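Local coordinates for FrnE protein (Deinococcus radiodurans, PDB 5CO3), which probably acts as a cytoplasmic disulfide oxidoreductase of the DsbA-like branch of the thioredoxin superfamily, at residues I16-D19 with W24-I27; V191-L196 with G201-Q206. All coordinates share one frame; numbering follows the deposited sequence.

Contact 1: I16-D19 with W24-I27; sequences IWSD and WCYI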
loop_
_atom_site.group_PDB
_atom_site.type_symbol
_atom_site.label_atom_id
_atom_site.label_comp_id
_atom_site.label_asym_id
_atom_site.label_seq_id
_atom_site.Cartn_x
_atom_site.Cartn_y
_atom_site.Cartn_z
ATOM N N ILE A 16 -1.494 -6.305 1.091
ATOM C CA ILE A 16 -0.899 -5.133 1.711
ATOM C C ILE A 16 -1.922 -4.026 1.889
ATOM O O ILE A 16 -2.509 -3.539 0.918
ATOM C CB ILE A 16 0.289 -4.590 0.899
ATOM C CG1 ILE A 16 1.231 -5.733 0.499
ATOM C CG2 ILE A 16 1.043 -3.540 1.706
ATOM C CD1 ILE A 16 2.379 -5.286 -0.367
ATOM N N TRP A 17 -2.130 -3.635 3.139
ATOM C CA TRP A 17 -2.966 -2.470 3.429
ATOM C C TRP A 17 -2.091 -1.228 3.486
ATOM O O TRP A 17 -1.008 -1.233 4.071
ATOM C CB TRP A 17 -3.734 -2.664 4.734
ATOM C CG TRP A 17 -5.032 -3.405 4.545
ATOM C CD1 TRP A 17 -6.270 -2.856 4.364
ATOM C CD2 TRP A 17 -5.214 -4.825 4.507
ATOM N NE1 TRP A 17 -7.213 -3.845 4.223
ATOM C CE2 TRP A 17 -6.592 -5.065 4.311
ATOM C CE3 TRP A 17 -4.348 -5.915 4.627
ATOM C CZ2 TRP A 17 -7.119 -6.352 4.223
ATOM C CZ3 TRP A 17 -4.878 -7.197 4.548
ATOM C CH2 TRP A 17 -6.250 -7.401 4.346
ATOM N N SER A 18 -2.565 -0.153 2.867
ATOM C CA SER A 18 -1.724 1.007 2.678
ATOM C C SER A 18 -2.606 2.234 2.459
ATOM O O SER A 18 -3.717 2.100 1.954
ATOM C CB SER A 18 -0.801 0.789 1.488
ATOM O OG SER A 18 0.001 1.917 1.257
ATOM N N ASP A 19 -2.107 3.400 2.859
ATOM C CA ASP A 19 -2.732 4.668 2.493
ATOM C C ASP A 19 -1.764 5.496 1.671
ATOM O O ASP A 19 -0.562 5.534 1.932
ATOM C CB ASP A 19 -3.174 5.468 3.727
ATOM C CG ASP A 19 -4.191 6.570 3.386
ATOM O OD1 ASP A 19 -4.616 6.678 2.210
ATOM O OD2 ASP A 19 -4.578 7.311 4.304
ATOM N N TRP A 24 5.314 6.219 5.120
ATOM C CA TRP A 24 5.934 4.934 5.438
ATOM C C TRP A 24 5.454 3.867 4.466
ATOM O O TRP A 24 6.140 2.875 4.238
ATOM C CB TRP A 24 5.664 4.529 6.885
ATOM C CG TRP A 24 6.503 5.315 7.838
ATOM C CD1 TRP A 24 6.085 6.310 8.671
ATOM C CD2 TRP A 24 7.919 5.198 8.030
ATOM N NE1 TRP A 24 7.149 6.816 9.374
ATOM C CE2 TRP A 24 8.288 6.146 9.007
ATOM C CE3 TRP A 24 8.912 4.374 7.478
ATOM C CZ2 TRP A 24 9.604 6.299 9.443
ATOM C CZ3 TRP A 24 10.221 4.527 7.915
ATOM C CH2 TRP A 24 10.554 5.481 8.887
ATOM N N CYS A 25 4.294 4.088 3.851
ATOM C CA CYS A 25 3.801 3.116 2.883
ATOM C C CYS A 25 4.632 3.105 1.606
ATOM O O CYS A 25 4.813 2.055 0.993
ATOM C CB CYS A 25 2.324 3.386 2.570
ATOM S SG CYS A 25 1.234 2.878 3.903
ATOM N N TYR A 26 5.117 4.268 1.180
ATOM C CA TYR A 26 5.957 4.316 -0.006
ATOM C C TYR A 26 7.303 3.655 0.323
ATOM O O TYR A 26 7.798 2.819 -0.435
ATOM C CB TYR A 26 6.145 5.756 -0.473
ATOM C CG TYR A 26 6.366 5.933 -1.950
ATOM C CD1 TYR A 26 6.586 4.843 -2.803
ATOM C CD2 TYR A 26 6.335 7.209 -2.508
ATOM C CE1 TYR A 26 6.796 5.032 -4.165
ATOM C CE2 TYR A 26 6.539 7.402 -3.854
ATOM C CZ TYR A 26 6.766 6.331 -4.676
ATOM O OH TYR A 26 6.968 6.546 -6.014
ATOM N N ILE A 27 7.871 4.029 1.468
ATOM C CA ILE A 27 9.090 3.388 1.972
ATOM C C ILE A 27 8.917 1.867 2.052
ATOM O O ILE A 27 9.788 1.108 1.603
ATOM C CB ILE A 27 9.480 3.950 3.347
ATOM C CG1 ILE A 27 10.049 5.360 3.167
ATOM C CG2 ILE A 27 10.501 3.022 4.068
ATOM C CD1 ILE A 27 10.015 6.242 4.429
#
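In the beta-alpha-beta unit of the thioredoxin fold, Ser18, which ends strand 12-18, and Asp19 just after it meet Cys25 in the first turn of helix 23-38. Cys25 is the second cysteine of a CxxC sequence; its disulfide with Cys22, seen in another structure of this protein, is absent here. The backbones come closest at Ser18 and Cys25, with CA atoms 5.9 Å apart. From the strand side, Ser18 OG reaches both side-chain atoms of Cys25, lying 3.0 Å from CB and 3.1 Å from SG, a tight approach. The serine hydroxyl is swung opposite the backbone N (chi1 178°), which carries it across the gap, while Cys25 turns SG away from its carbonyl carbon (chi1 -75°) and back toward the strand. There SG accepts the backbone N-H of Asp19 at an N-to-SG distance of 3.5 Å and a fairly straight 153° at the hydrogen. Ser18 OG is also hydrogen-bonded to Lys129 NZ, and the Asp19 carboxylate turns away to His113, Thr109 and the backbone N of Leu54. With an alanine in place of Cys25, the Asp19 N-H would probably lose its acceptor, and a gap would be likely to open beside Ser18 OG. The buried thiol therefore has a main-chain donor on its sulfur and a lysine-linked hydroxyl beside it, with Val191 packing against the same side chain.

Contact 2: V191-L196 with G201-Q206; sequences VPFFVL and GVSGAQ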
loop_
_atom_site.group_PDB
_atom_site.type_symbol
_atom_site.label_atom_id
_atom_site.label_comp_id
_atom_site.label_asym_id
_atom_site.label_seq_id
_atom_site.Cartn_x
_atom_site.Cartn_y
_atom_site.Cartn_z
ATOM N N VAL A 191 -0.394 1.533 9.024
ATOM C CA VAL A 191 0.058 1.094 7.708
ATOM C C VAL A 191 1.497 1.520 7.437
ATOM O O VAL A 191 1.972 2.505 7.990
ATOM C CB VAL A 191 -0.876 1.633 6.596
ATOM C CG1 VAL A 191 -2.192 0.870 6.609
ATOM C CG2 VAL A 191 -1.107 3.140 6.751
ATOM N N PRO A 192 2.209 0.790 6.568
ATOM C CA PRO A 192 1.759 -0.376 5.807
ATOM C C PRO A 192 1.613 -1.610 6.682
ATOM O O PRO A 192 2.280 -1.736 7.711
ATOM C CB PRO A 192 2.873 -0.561 4.781
ATOM C CG PRO A 192 4.083 -0.041 5.452
ATOM C CD PRO A 192 3.609 1.125 6.275
ATOM N N PHE A 193 0.723 -2.504 6.282
ATOM C CA PHE A 193 0.570 -3.769 6.974
ATOM C C PHE A 193 0.572 -4.893 5.950
ATOM O O PHE A 193 -0.226 -4.889 5.017
ATOM C CB PHE A 193 -0.716 -3.791 7.810
ATOM C CG PHE A 193 -0.752 -4.893 8.829
ATOM C CD1 PHE A 193 -1.103 -6.176 8.462
ATOM C CD2 PHE A 193 -0.421 -4.644 10.151
ATOM C CE1 PHE A 193 -1.134 -7.201 9.400
ATOM C CE2 PHE A 193 -0.447 -5.656 11.091
ATOM C CZ PHE A 193 -0.808 -6.935 10.717
ATOM N N PHE A 194 1.471 -5.859 6.141
ATOM C CA PHE A 194 1.602 -6.989 5.229
ATOM C C PHE A 194 0.970 -8.260 5.778
ATOM O O PHE A 194 1.138 -8.602 6.951
ATOM C CB PHE A 194 3.075 -7.277 4.932
ATOM C CG PHE A 194 3.829 -6.118 4.364
ATOM C CD1 PHE A 194 4.322 -5.118 5.191
ATOM C CD2 PHE A 194 4.074 -6.035 3.005
ATOM C CE1 PHE A 194 5.035 -4.061 4.678
ATOM C CE2 PHE A 194 4.789 -4.984 2.482
ATOM C CZ PHE A 194 5.277 -3.987 3.322
ATOM N N VAL A 195 0.237 -8.966 4.924
ATOM C CA VAL A 195 -0.262 -10.286 5.265
ATOM C C VAL A 195 0.258 -11.258 4.216
ATOM O O VAL A 195 0.041 -11.065 3.016
ATOM C CB VAL A 195 -1.796 -10.333 5.330
ATOM C CG1 VAL A 195 -2.265 -11.752 5.592
ATOM C CG2 VAL A 195 -2.300 -9.395 6.410
ATOM N N LEU A 196 0.977 -12.279 4.667
ATOM C CA LEU A 196 1.576 -13.238 3.756
ATOM C C LEU A 196 0.943 -14.624 3.921
ATOM O O LEU A 196 0.813 -15.149 5.037
ATOM C CB LEU A 196 3.092 -13.301 3.970
ATOM C CG LEU A 196 3.929 -12.048 3.689
ATOM C CD1 LEU A 196 4.047 -11.130 4.909
ATOM C CD2 LEU A 196 5.309 -12.448 3.199
ATOM N N GLY A 201 1.500 -11.938 9.578
ATOM C CA GLY A 201 1.393 -10.494 9.552
ATOM C C GLY A 201 2.719 -9.806 9.804
ATOM O O GLY A 201 3.495 -10.222 10.666
ATOM N N VAL A 202 2.988 -8.762 9.029
ATOM C CA VAL A 202 4.152 -7.915 9.258
ATOM C C VAL A 202 3.681 -6.468 9.357
ATOM O O VAL A 202 3.136 -5.913 8.406
ATOM C CB VAL A 202 5.216 -8.070 8.145
ATOM C CG1 VAL A 202 6.322 -7.035 8.308
ATOM C CG2 VAL A 202 5.802 -9.485 8.150
ATOM N N SER A 203 3.875 -5.870 10.526
ATOM C CA SER A 203 3.388 -4.527 10.796
ATOM C C SER A 203 4.446 -3.457 10.545
ATOM O O SER A 203 5.543 -3.524 11.087
ATOM C CB SER A 203 2.899 -4.436 12.236
ATOM O OG SER A 203 2.592 -3.095 12.560
ATOM N N GLY A 204 4.108 -2.467 9.725
ATOM C CA GLY A 204 5.001 -1.352 9.462
ATOM C C GLY A 204 5.946 -1.622 8.309
ATOM O O GLY A 204 5.963 -2.725 7.764
ATOM N N ALA A 205 6.737 -0.613 7.951
ATOM C CA ALA A 205 7.689 -0.705 6.851
ATOM C C ALA A 205 8.988 -1.358 7.301
ATOM O O ALA A 205 10.008 -0.687 7.486
ATOM C CB ALA A 205 7.969 0.681 6.272
ATOM N N GLN A 206 8.949 -2.675 7.469
ATOM C CA GLN A 206 10.092 -3.405 7.996
ATOM C C GLN A 206 11.188 -3.624 6.956
ATOM O O GLN A 206 10.976 -3.449 5.754
ATOM C CB GLN A 206 9.631 -4.746 8.576
ATOM C CG GLN A 206 8.591 -4.576 9.661
ATOM C CD GLN A 206 8.797 -5.488 10.857
ATOM O OE1 GLN A 206 9.867 -6.076 11.046
ATOM N NE2 GLN A 206 7.762 -5.606 11.680
#
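Phe194 and Val202 face each other as a hydrogen-bonded pair of the antiparallel hairpin, joined by Phe194 N to Val202 O and Val202 N to Phe194 O, both 2.8 Å long. The short strand axes run 165° apart in direction. Along the Phe194 side chain, CB packs on Val202 CB at 3.9 Å and lies 3.7 Å from Val202 O. Beyond it CG, 4.1 Å from the same oxygen, stands opposite the carbonyl carbon (chi1 -57°), which lays the ring alongside the partner strand. CD1 then lies 3.5 Å from Val202 O, and CE1 is the same 3.5 Å from Gly204 O; both oxygens lie at the ring edge, in its plane. Phe193 behaves differently on the other face of the sheet: Val202 O lies over one face of its ring, offset toward the rim, and CE2 meets Ser203 CB at 3.7 Å. Past the paired strands, Gly204 N donates to Pro192 O, and Pro192, which follows a cis peptide bond, rests CG against Ala205 CB. Helix 208-222 packs on the Phe194 face, with Leu211 touching Phe194 and Val202 while Ala214 and Leu215 touch Leu196; strand 12-18 flanks strand 193-196, leaving 200-203 as an edge strand of the four-stranded mixed sheet, with 45-51 at the other edge.

How the contacts relate
Contacts 1 and 2 lie about 8 Å apart, centre to centre, and share the central sheet, where strands 12-18 and 193-196 are antiparallel neighbours. A probable hydrogen bond of 3.0 Å from Trp17 N to Phe193 O joins them. Nearer the CxxC site, the thiol of contact 1 packs on the cis-proline of contact 2, with Cys25 SG 3.5 Å from Pro192 N; a cis-proline facing the CxxC cysteines is a hallmark of thioredoxin folds. On the helix side, Trp24 O packs against Ala205 CB, also at 3.5 Å. Contact 1 thus presents the thiol from the helix start, and contact 2 brings the cis-proline loop ahead of strand 193-196 up to it.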